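Local structure of TRAP dicarboxylate transporter-DctP subunit (Desulfovibrio desulfuricans subsp. desulfuricans, 4NHB) at residues M168-V172 / V205-D210; L177-F181 / H233-I237; L213-V217 / A280-I284. The protein binds sn-glycerol-3-phosphate as a periplasmic solute-binding protein, probably delivering it to a TRAP membrane transporter. All coordinates share one frame; numbering follows the deposited sequence.

How the contacts relate
All three contacts belong to the solute-binding fold that surrounds sn-glycerol-3-phosphate. Contact 1 reaches the phosphate through Arg-171. Contact 2 approaches the ligand from another part of the pocket, with the Val-236 side chain about 4 Å from it. Their centres are 15 Å apart, and Asp-210 OD2 joins His-233 NE2 by a probable hydrogen bond of 2.9 Å. Val-172 also packs on Thr-179. Contact 3 is more remote: its centre lies 18 Å from that of contact 1 and 19 Å from that of contact 2. Strand 208-212 runs directly into helix 213-218, so contacts 1 and 3 adjoin in sequence. The Ile-216 side chain is about 9 Å from the ligand.

Contact 1. Residues M168-V172 / V205-D210; sequences MRMRV and VIDGGD. With G3P (sn-glycerol-3-phosphate), chain P.
Arg-169 O takes its hydrogen bond from Asp-207 N at 2.8 Å, not from Gly-208 N, which is buried and has no partner in the model. This irregular pairing joins two roughly parallel strands of a periplasmic binding protein fold of the DctP family. Met-170 and Gly-208 make the single bridge. Arg-171 N then donates to Gly-208 O over 2.7 Å.

Asp-207 also bonds through its side chain. OD2 accepts from Arg-169 N on its anti side, with the donor 29° out of the carboxylate plane. With CG beside its own backbone N (chi1 -55°), the carboxylate turns back toward the Arg-169 amide.

The bent Met-170 chain packs against both glycines. SD rests on Gly-208 CA and C, and CE comes to 3.2 Å from Gly-209 N. On the Arg-171 side, Ile-206 CD1 packs against Arg-171 CB.

Past the bridge, waters link the strands. Water 1 bridges Asp-210 N, which donates to it, and Arg-171 O. Water 3 gives protons to both Arg-171 O and Asp-210 OD1. Asp-210 OD2 forms a salt bridge with Arg-151, another ligand-binding residue.

Arg-171 leaves the strand with CG anti to the backbone N (chi1 -173°) and bends at chi2, which carries the guanidinium into the pocket. Its edge faces the phosphate, with O2P and water 2 in its plane. Water 2 connects NH1 to Asp-210 O, and Met-192 O takes a further bond from NH2. These two bonds help to fix the rotation of the group. Two nearly straight bonds grip the ligand: NH1 reaches O3P at 2.7 Å, and NH2 reaches O2P at 2.8 Å.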
loop_
_atom_site.group_PDB
_atom_site.type_symbol
_atom_site.label_atom_id
_atom_site.label_comp_id
_atom_site.label_asym_id
_atom_site.label_seq_id
_atom_site.Cartn_x
_atom_site.Cartn_y
_atom_site.Cartn_z
ATOM N N MET A 168 22.823 -0.033 10.922
ATOM C CA MET A 168 22.029 0.889 10.110
ATOM C C MET A 168 20.654 1.028 10.687
ATOM O O MET A 168 19.959 0.058 10.778
ATOM C CB MET A 168 21.865 0.367 8.695
ATOM C CG MET A 168 23.043 0.625 7.807
ATOM S SD MET A 168 22.536 0.379 6.107
ATOM C CE MET A 168 22.076 2.036 5.641
ATOM N N ARG A 169 20.277 2.232 11.080
ATOM C CA ARG A 169 18.968 2.456 11.639
ATOM C C ARG A 169 18.003 2.669 10.480
ATOM O O ARG A 169 17.932 3.759 9.934
ATOM C CB ARG A 169 18.970 3.695 12.529
ATOM C CG ARG A 169 19.827 3.563 13.793
ATOM C CD ARG A 169 19.973 4.906 14.503
ATOM N NE ARG A 169 20.095 4.723 15.951
ATOM C CZ ARG A 169 21.217 4.367 16.581
ATOM N NH1 ARG A 169 21.219 4.235 17.905
ATOM N NH2 ARG A 169 22.343 4.149 15.896
ATOM N N MET A 170 17.263 1.641 10.087
ATOM C CA MET A 170 16.336 1.839 8.949
ATOM C C MET A 170 14.888 2.030 9.408
ATOM O O MET A 170 14.366 1.271 10.216
ATOM C CB MET A 170 16.406 0.678 7.963
ATOM C CG MET A 170 17.761 0.359 7.445
ATOM S SD MET A 170 18.406 1.566 6.324
ATOM C CE MET A 170 17.728 1.009 4.785
ATOM N N ARG A 171 14.225 3.023 8.849
ATOM C CA ARG A 171 12.795 3.165 9.080
ATOM C C ARG A 171 12.055 1.934 8.584
ATOM O O ARG A 171 12.402 1.379 7.562
ATOM C CB ARG A 171 12.260 4.390 8.365
ATOM C CG ARG A 171 10.790 4.680 8.704
ATOM C CD ARG A 171 9.853 4.262 7.536
ATOM N NE ARG A 171 8.448 4.218 7.932
ATOM C CZ ARG A 171 7.436 4.094 7.080
ATOM N NH1 ARG A 171 7.662 3.990 5.779
ATOM N NH2 ARG A 171 6.207 4.042 7.534
ATOM N N VAL A 172 11.035 1.528 9.323
ATOM C CA VAL A 172 10.098 0.526 8.854
ATOM C C VAL A 172 8.725 0.989 9.266
ATOM O O VAL A 172 8.594 1.702 10.240
ATOM C CB VAL A 172 10.357 -0.873 9.459
ATOM C CG1 VAL A 172 11.739 -1.352 9.066
ATOM C CG2 VAL A 172 10.218 -0.840 10.953
ATOM N N VAL A 205 19.103 10.923 12.434
ATOM C CA VAL A 205 19.609 9.742 13.156
ATOM C C VAL A 205 19.424 8.463 12.313
ATOM O O VAL A 205 20.385 7.685 12.196
ATOM C CB VAL A 205 19.028 9.557 14.624
ATOM C CG1 VAL A 205 19.515 10.719 15.635
ATOM C CG2 VAL A 205 17.498 9.387 14.601
ATOM N N ILE A 206 18.231 8.249 11.719
ATOM C CA ILE A 206 18.019 7.084 10.816
ATOM C C ILE A 206 18.841 7.212 9.537
ATOM O O ILE A 206 19.020 8.320 9.021
ATOM C CB ILE A 206 16.537 6.848 10.383
ATOM C CG1 ILE A 206 16.060 7.898 9.394
ATOM C CG2 ILE A 206 15.612 6.798 11.592
ATOM C CD1 ILE A 206 14.760 7.551 8.726
ATOM N N ASP A 207 19.305 6.078 9.017
ATOM C CA ASP A 207 20.192 6.076 7.845
ATOM C C ASP A 207 19.455 5.786 6.547
ATOM O O ASP A 207 20.006 6.008 5.469
ATOM C CB ASP A 207 21.284 5.041 8.045
ATOM C CG ASP A 207 22.023 5.264 9.335
ATOM O OD1 ASP A 207 22.458 6.417 9.535
ATOM O OD2 ASP A 207 22.113 4.317 10.151
ATOM N N GLY A 208 18.221 5.297 6.659
ATOM C CA GLY A 208 17.411 5.013 5.473
ATOM C C GLY A 208 16.132 4.246 5.777
ATOM O O GLY A 208 15.588 4.317 6.884
ATOM N N GLY A 209 15.667 3.501 4.782
ATOM C CA GLY A 209 14.433 2.729 4.839
ATOM C C GLY A 209 14.181 2.077 3.494
ATOM O O GLY A 209 15.084 1.992 2.702
ATOM N N ASP A 210 12.960 1.594 3.221
ATOM C CA ASP A 210 12.631 1.181 1.863
ATOM C C ASP A 210 11.183 1.624 1.611
ATOM O O ASP A 210 10.327 1.488 2.491
ATOM C CB ASP A 210 12.741 -0.332 1.673
ATOM C CG ASP A 210 11.849 -1.102 2.609
ATOM O OD1 ASP A 210 12.224 -1.235 3.800
ATOM O OD2 ASP A 210 10.782 -1.605 2.198
HETATM O O1 G3P P . 0.421 -0.997 2.877
HETATM C C1 G3P P . 1.289 -0.701 3.932
HETATM C C2 G3P P . 2.205 0.468 3.546
HETATM O O2 G3P P . 1.417 1.584 3.233
HETATM C C3 G3P P . 3.136 0.796 4.723
HETATM O O1P G3P P . 4.298 1.383 4.232
HETATM O O4P G3P P . 3.341 3.444 3.358
HETATM O O2P G3P P . 4.165 3.390 5.765
HETATM O O3P G3P P . 5.810 3.407 3.890
HETATM P P G3P P . 4.403 3.005 4.325
HETATM O O HOH W 1 10.876 1.595 5.279
HETATM O O HOH W 2 10.161 3.931 4.167
HETATM O O HOH W 3 13.797 -0.814 5.986
#

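Contact 2. Residues L177-F181 / H233-I237; sequences LYTNF and HILVI
The rings of Phe-181 and His-233 lie nearly parallel, with 11° between their planes, but they are slid apart and barely overlap. Their centroids are 5.4 Å apart. The touch is made by Phe-181 CE2 on His-233 CD2, at 3.5 Å, while Phe-181 CZ rests near His-233 CB. The second flat group here, the Tyr-178 ring, has Leu-177 CD1 over one face, displaced toward the rim. Its hydroxyl end meets the Ile-234 CG2 methyl.

In this type 2 periplasmic binding protein fold, the contact packs helix 176-184 against residues 233-236, which run into strand 235-243. All six touching residues are buried, and the packing across the two segments is by side chains. The CA atoms of Tyr-178 and Ile-234 stay 9.4 Å apart.

Ile-234 packs against the tyrosine and its neighbour Leu-177. Its CG1 lies beside the backbone N (chi1 -72°), which sends CD1 toward the helix. CD1 meets Tyr-178 CE1 at 3.7 Å and Leu-177 CD1 at 4.0 Å. The isoleucine thus touches two successive residues of the helix.

The polar ends are held from outside. His-233 ND1 is hydrogen-bonded to Ser-231, and Phe-153 stacks on the imidazole. Tyr-178 OH bonds to Glu-107, which itself binds sn-glycerol-3-phosphate, so the tyrosine probably helps to position that carboxylate. Val-236 belongs to the ligand pocket. Its CG2 methyl sits 3.9 Å from Tyr-178 OH.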
loop_
_atom_site.group_PDB
_atom_site.type_symbol
_atom_site.label_atom_id
_atom_site.label_comp_id
_atom_site.label_asym_id
_atom_site.label_seq_id
_atom_site.Cartn_x
_atom_site.Cartn_y
_atom_site.Cartn_z
ATOM N N LEU A 177 4.006 -7.346 9.521
ATOM C CA LEU A 177 4.689 -7.966 8.406
ATOM C C LEU A 177 6.028 -7.250 8.047
ATOM O O LEU A 177 6.986 -7.900 7.616
ATOM C CB LEU A 177 3.718 -8.089 7.219
ATOM C CG LEU A 177 3.659 -6.958 6.217
ATOM C CD1 LEU A 177 4.722 -7.201 5.194
ATOM C CD2 LEU A 177 2.285 -6.905 5.534
ATOM N N TYR A 178 6.101 -5.928 8.252
ATOM C CA TYR A 178 7.334 -5.147 8.004
ATOM C C TYR A 178 8.440 -5.255 9.111
ATOM O O TYR A 178 9.622 -5.332 8.815
ATOM C CB TYR A 178 6.972 -3.664 7.806
ATOM C CG TYR A 178 6.345 -3.394 6.443
ATOM C CD1 TYR A 178 7.130 -3.202 5.344
ATOM C CD2 TYR A 178 4.967 -3.390 6.270
ATOM C CE1 TYR A 178 6.560 -2.950 4.086
ATOM C CE2 TYR A 178 4.398 -3.174 5.011
ATOM C CZ TYR A 178 5.213 -2.935 3.943
ATOM O OH TYR A 178 4.686 -2.730 2.691
ATOM N N THR A 179 8.032 -5.221 10.369
ATOM C CA THR A 179 8.982 -5.351 11.477
ATOM C C THR A 179 9.548 -6.770 11.459
ATOM O O THR A 179 10.744 -6.966 11.652
ATOM C CB THR A 179 8.327 -5.030 12.842
ATOM O OG1 THR A 179 7.181 -5.862 13.042
ATOM C CG2 THR A 179 7.892 -3.538 12.919
ATOM N N ASN A 180 8.697 -7.748 11.169
ATOM C CA ASN A 180 9.174 -9.127 11.031
ATOM C C ASN A 180 10.149 -9.290 9.869
ATOM O O ASN A 180 11.187 -9.931 9.967
ATOM C CB ASN A 180 8.010 -10.083 10.836
ATOM C CG ASN A 180 8.474 -11.518 10.855
ATOM O OD1 ASN A 180 8.982 -11.994 11.872
ATOM N ND2 ASN A 180 8.381 -12.187 9.720
ATOM N N PHE A 181 9.811 -8.696 8.740
ATOM C CA PHE A 181 10.635 -8.845 7.604
ATOM C C PHE A 181 11.999 -8.167 7.825
ATOM O O PHE A 181 13.043 -8.687 7.403
ATOM C CB PHE A 181 9.912 -8.297 6.370
ATOM C CG PHE A 181 10.727 -8.351 5.150
ATOM C CD1 PHE A 181 10.989 -9.551 4.539
ATOM C CD2 PHE A 181 11.289 -7.200 4.626
ATOM C CE1 PHE A 181 11.778 -9.603 3.419
ATOM C CE2 PHE A 181 12.055 -7.261 3.497
ATOM C CZ PHE A 181 12.307 -8.452 2.898
ATOM N N HIS A 233 11.298 -6.279 -2.843
ATOM C CA HIS A 233 10.983 -7.382 -1.960
ATOM C C HIS A 233 9.518 -7.444 -1.580
ATOM O O HIS A 233 9.001 -8.510 -1.239
ATOM C CB HIS A 233 11.813 -7.258 -0.709
ATOM C CG HIS A 233 11.914 -5.855 -0.204
ATOM N ND1 HIS A 233 12.759 -4.924 -0.765
ATOM C CD2 HIS A 233 11.284 -5.225 0.819
ATOM C CE1 HIS A 233 12.639 -3.775 -0.119
ATOM N NE2 HIS A 233 11.751 -3.929 0.842
ATOM N N ILE A 234 8.866 -6.282 -1.589
ATOM C CA ILE A 234 7.420 -6.187 -1.374
ATOM C C ILE A 234 6.799 -5.204 -2.395
ATOM O O ILE A 234 7.397 -4.181 -2.698
ATOM C CB ILE A 234 7.117 -5.643 -0.011
ATOM C CG1 ILE A 234 7.424 -6.687 1.062
ATOM C CG2 ILE A 234 5.633 -5.219 0.090
ATOM C CD1 ILE A 234 7.453 -6.143 2.427
ATOM N N LEU A 235 5.604 -5.524 -2.873
ATOM C CA LEU A 235 4.809 -4.609 -3.703
ATOM C C LEU A 235 3.729 -4.015 -2.812
ATOM O O LEU A 235 2.908 -4.730 -2.271
ATOM C CB LEU A 235 4.182 -5.377 -4.866
ATOM C CG LEU A 235 3.051 -4.672 -5.612
ATOM C CD1 LEU A 235 3.538 -3.345 -6.259
ATOM C CD2 LEU A 235 2.456 -5.603 -6.657
ATOM N N VAL A 236 3.753 -2.701 -2.626
ATOM C CA VAL A 236 2.730 -2.078 -1.844
ATOM C C VAL A 236 1.392 -2.079 -2.586
ATOM O O VAL A 236 1.290 -1.668 -3.737
ATOM C CB VAL A 236 3.137 -0.627 -1.412
ATOM C CG1 VAL A 236 2.050 0.079 -0.565
ATOM C CG2 VAL A 236 4.451 -0.657 -0.650
ATOM N N ILE A 237 0.376 -2.572 -1.888
ATOM C CA ILE A 237 -0.995 -2.635 -2.403
ATOM C C ILE A 237 -1.911 -1.901 -1.426
ATOM O O ILE A 237 -1.944 -2.226 -0.235
ATOM C CB ILE A 237 -1.462 -4.091 -2.504
ATOM C CG1 ILE A 237 -0.627 -4.867 -3.542
ATOM C CG2 ILE A 237 -2.965 -4.163 -2.822
ATOM C CD1 ILE A 237 -0.879 -4.459 -5.010
#

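Contact 3. Residues L213-V217 / A280-I284; sequences LADIV and AKATI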
loop_
_atom_site.group_PDB
_atom_site.type_symbol
_atom_site.label_atom_id
_atom_site.label_comp_id
_atom_site.label_asym_id
_atom_site.label_seq_id
_atom_site.Cartn_x
_atom_site.Cartn_y
_atom_site.Cartn_z
ATOM N N LEU A 213 8.999 3.899 -5.206
ATOM C CA LEU A 213 9.631 5.064 -5.802
ATOM C C LEU A 213 8.736 6.271 -5.757
ATOM O O LEU A 213 9.226 7.386 -5.620
ATOM C CB LEU A 213 10.050 4.793 -7.245
ATOM C CG LEU A 213 11.308 3.909 -7.361
ATOM C CD1 LEU A 213 11.363 3.148 -8.674
ATOM C CD2 LEU A 213 12.576 4.730 -7.175
ATOM N N ALA A 214 7.429 6.068 -5.824
ATOM C CA ALA A 214 6.516 7.191 -5.764
ATOM C C ALA A 214 6.737 7.991 -4.470
ATOM O O ALA A 214 6.699 9.212 -4.464
ATOM C CB ALA A 214 5.040 6.710 -5.856
ATOM N N ASP A 215 6.991 7.282 -3.382
ATOM C CA ASP A 215 7.164 7.920 -2.080
ATOM C C ASP A 215 8.565 8.507 -1.960
ATOM O O ASP A 215 8.752 9.632 -1.463
ATOM C CB ASP A 215 6.861 6.906 -0.960
ATOM C CG ASP A 215 5.376 6.618 -0.798
ATOM O OD1 ASP A 215 4.571 7.361 -1.414
ATOM O OD2 ASP A 215 5.028 5.639 -0.041
ATOM N N ILE A 216 9.556 7.783 -2.472
ATOM C CA ILE A 216 10.917 8.283 -2.432
ATOM C C ILE A 216 11.039 9.598 -3.187
ATOM O O ILE A 216 11.689 10.514 -2.702
ATOM C CB ILE A 216 11.897 7.264 -3.016
ATOM C CG1 ILE A 216 12.032 6.085 -2.074
ATOM C CG2 ILE A 216 13.230 7.913 -3.307
ATOM C CD1 ILE A 216 12.615 4.850 -2.742
ATOM N N VAL A 217 10.403 9.709 -4.359
ATOM C CA VAL A 217 10.472 10.946 -5.118
ATOM C C VAL A 217 9.571 12.027 -4.529
ATOM O O VAL A 217 9.957 13.183 -4.424
ATOM C CB VAL A 217 10.112 10.708 -6.601
ATOM C CG1 VAL A 217 9.696 12.023 -7.292
ATOM C CG2 VAL A 217 11.295 10.045 -7.286
ATOM N N ALA A 280 10.695 8.047 -12.323
ATOM C CA ALA A 280 11.301 8.170 -10.981
ATOM C C ALA A 280 12.739 7.714 -10.965
ATOM O O ALA A 280 13.593 8.303 -10.314
ATOM C CB ALA A 280 10.522 7.369 -9.948
ATOM N N LYS A 281 13.004 6.642 -11.681
ATOM C CA LYS A 281 14.351 6.112 -11.705
ATOM C C LYS A 281 15.251 7.107 -12.433
ATOM O O LYS A 281 16.387 7.396 -12.005
ATOM C CB LYS A 281 14.334 4.731 -12.397
ATOM C CG LYS A 281 14.182 3.566 -11.456
ATOM C CD LYS A 281 13.841 2.250 -12.205
ATOM C CE LYS A 281 13.408 1.139 -11.231
ATOM N NZ LYS A 281 12.727 -0.030 -11.896
ATOM N N ALA A 282 14.739 7.635 -13.535
ATOM C CA ALA A 282 15.481 8.603 -14.310
ATOM C C ALA A 282 15.776 9.772 -13.378
ATOM O O ALA A 282 16.934 10.101 -13.145
ATOM C CB ALA A 282 14.680 9.046 -15.521
ATOM N N THR A 283 14.715 10.340 -12.805
ATOM C CA THR A 283 14.803 11.511 -11.943
ATOM C C THR A 283 15.873 11.372 -10.859
ATOM O O THR A 283 16.645 12.296 -10.626
ATOM C CB THR A 283 13.451 11.800 -11.269
ATOM O OG1 THR A 283 12.454 12.054 -12.267
ATOM C CG2 THR A 283 13.546 12.994 -10.364
ATOM N N ILE A 284 15.912 10.226 -10.190
ATOM C CA ILE A 284 16.941 9.972 -9.194
ATOM C C ILE A 284 18.326 10.135 -9.813
ATOM O O ILE A 284 19.176 10.832 -9.264
ATOM C CB ILE A 284 16.758 8.592 -8.570
ATOM C CG1 ILE A 284 15.442 8.585 -7.771
ATOM C CG2 ILE A 284 17.858 8.273 -7.622
ATOM C CD1 ILE A 284 15.144 7.296 -7.133
#
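Leu-213 is the main bump of this contact. Its side chain reaches into a hollow formed by Ala-280, Lys-281 and Ile-284 on the facing helix. Each part of it has its own neighbour. CB meets Ala-280 CB at 3.8 Å. CD1 lies across the aliphatic stem of Lys-281, 3.8 Å from CE and close to CG as well. CD2 presses on Ile-284 CD1 at 3.6 Å. The leucine crosses both of these longer side chains at about a right angle. Lys-281 is extended beyond CG, so its methylenes form one wall of the hollow.

A smaller bump fits the other way. The methyl of Ala-280 enters the gap between Leu-213 and Val-217, one turn apart on their helix. Val-217 CG2 closes on it at 3.9 Å. The small alanine is consistent with the close backbone approach at this end, where the CA atoms of Leu-213 and Ala-280 are 6.3 Å apart.

Ile-284 CG1 stands beside its backbone N (chi1 -66°), and this carries CD1 toward the short helix. Besides Leu-213, CD1 has Ile-216 CG2 as a looser neighbour. All of these side-chain contacts are between carbon atoms. The short helical segments run at 35° to each other, with their axes 10.2 Å apart at closest approach.

The contact lays helix 213-218 on the C-terminal part of the long helix 252-286. Strand 146-155 lies against the short helix as well, with His-152 touching Leu-213 and Tyr-154 touching Ile-216. Elsewhere on this helix Asp-215 forms a salt bridge with the ligand-binding Lys-37, while Lys-281 of the long helix also packs on Leu-230, in the loop after strand 227-229.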